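Local coordinates for protein probable LacI-family transcriptional regulator (Corynebacterium glutamicum ATCC 13032, PDB 3BIL) that probably binds operator DNA as a transcriptional regulator of the LacI family, with a periplasmic-binding-protein-like domain that pairs with a second subunit, at residues Val256-Ala259 with Cys260-Gly264. Residues are numbered along the deposited sequence; the frame is centred on the assembly and turned at random.
Sequences VIEA and CHKAG
With CG anti to the backbone N (chi1 180°) and the chain extended beyond it, Glu-258 runs alongside Lys-262 one helical turn on, whose CG lies anti to its carbonyl carbon (chi1 -63°) and whose chain bends at its last torsion, bringing NZ to the Glu-258 carboxylate. The two side chains point the same way and close an i to i+4 salt bridge, Lys-262 NZ to Glu-258 OE1 2.6 Å, on the anti lone pair of that oxygen. The other oxygen, OE2, accepts a hydrogen bond from Gln-227, so both ends of the carboxylate are held and its rotation is restricted. The same pair is tied through the backbone, Lys-262 N donating to Glu-258 O at 2.7 Å. The same i to i+4 backbone bonding joins Cys-260 N to Val-256 O and His-261 N to Ile-257 O, both 2.9 Å. On the buried face, Cys-260 SG packs 4.3 Å from Val-256 CG1. Ala-263 N donates to Ala-259 O at 3.0 Å, and Gly-264, at positive phi, ends the helix in a Schellman motif. Helix 250-262 is the crossover between parallel strands 244-247 and 272-276: Val-256 and Cys-260 rest on Leu-245, Ala-259 meets helix 227-239, where Phe-231 also takes a cation-pi contact from Lys-262, and Ile-257, Glu-258 and His-261 pack against the second subunit.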
loop_
_atom_site.group_PDB
_atom_site.type_symbol
_atom_site.label_atom_id
_atom_site.label_comp_id
_atom_site.label_asym_id
_atom_site.label_seq_id
_atom_site.Cartn_x
_atom_site.Cartn_y
_atom_site.Cartn_z
ATOM N N VAL A 256 6.132 10.038 -11.474
ATOM C CA VAL A 256 5.492 10.763 -12.590
ATOM C C VAL A 256 4.400 11.731 -12.124
ATOM O O VAL A 256 4.331 12.881 -12.629
ATOM C CB VAL A 256 4.909 9.791 -13.664
ATOM C CG1 VAL A 256 3.996 10.526 -14.599
ATOM C CG2 VAL A 256 6.029 9.119 -14.404
ATOM N N ILE A 257 3.540 11.272 -11.184
ATOM C CA ILE A 257 2.501 12.147 -10.597
ATOM C C ILE A 257 3.159 13.297 -9.829
ATOM O O ILE A 257 2.860 14.491 -10.056
ATOM C CB ILE A 257 1.484 11.376 -9.703
ATOM C CG1 ILE A 257 0.647 10.411 -10.555
ATOM C CG2 ILE A 257 0.539 12.335 -9.046
ATOM C CD1 ILE A 257 -0.042 9.244 -9.784
ATOM N N GLU A 258 4.089 12.954 -8.947
ATOM C CA GLU A 258 4.768 13.986 -8.201
ATOM C C GLU A 258 5.397 15.023 -9.144
ATOM O O GLU A 258 5.215 16.253 -8.946
ATOM C CB GLU A 258 5.791 13.377 -7.265
ATOM C CG GLU A 258 6.553 14.422 -6.446
ATOM C CD GLU A 258 7.512 13.787 -5.437
ATOM O OE1 GLU A 258 7.917 14.540 -4.504
ATOM O OE2 GLU A 258 7.826 12.542 -5.554
ATOM N N ALA A 259 6.104 14.534 -10.169
ATOM C CA ALA A 259 6.662 15.382 -11.241
ATOM C C ALA A 259 5.680 16.303 -11.977
ATOM O O ALA A 259 6.017 17.461 -12.240
ATOM C CB ALA A 259 7.418 14.556 -12.235
ATOM N N CYS A 260 4.496 15.805 -12.339
ATOM C CA CYS A 260 3.489 16.656 -13.021
ATOM C C CYS A 260 2.889 17.667 -12.092
ATOM O O CYS A 260 2.513 18.787 -12.540
ATOM C CB CYS A 260 2.353 15.828 -13.615
ATOM S SG CYS A 260 3.076 14.735 -14.770
ATOM N N HIS A 261 2.783 17.254 -10.818
ATOM C CA HIS A 261 2.240 18.112 -9.761
ATOM C C HIS A 261 3.218 19.223 -9.493
ATOM O O HIS A 261 2.876 20.389 -9.664
ATOM C CB HIS A 261 1.901 17.340 -8.467
ATOM C CG HIS A 261 1.452 18.218 -7.329
ATOM N ND1 HIS A 261 0.188 18.785 -7.268
ATOM C CD2 HIS A 261 2.099 18.618 -6.204
ATOM C CE1 HIS A 261 0.087 19.507 -6.165
ATOM N NE2 HIS A 261 1.230 19.420 -5.503
ATOM N N LYS A 262 4.447 18.869 -9.132
ATOM C CA LYS A 262 5.480 19.887 -8.906
ATOM C C LYS A 262 5.679 20.852 -10.092
ATOM O O LYS A 262 5.712 22.042 -9.885
ATOM C CB LYS A 262 6.786 19.257 -8.395
ATOM C CG LYS A 262 6.557 18.563 -7.011
ATOM C CD LYS A 262 7.796 18.461 -6.057
ATOM C CE LYS A 262 7.337 18.056 -4.631
ATOM N NZ LYS A 262 8.196 17.051 -3.931
ATOM N N ALA A 263 5.753 20.347 -11.323
ATOM C CA ALA A 263 5.908 21.194 -12.537
ATOM C C ALA A 263 4.686 22.059 -12.886
ATOM O O ALA A 263 4.733 22.817 -13.854
ATOM C CB ALA A 263 6.310 20.319 -13.778
ATOM N N GLY A 264 3.588 21.912 -12.143
ATOM C CA GLY A 264 2.325 22.586 -12.481
ATOM C C GLY A 264 1.490 22.019 -13.641
ATOM O O GLY A 264 0.657 22.714 -14.230
#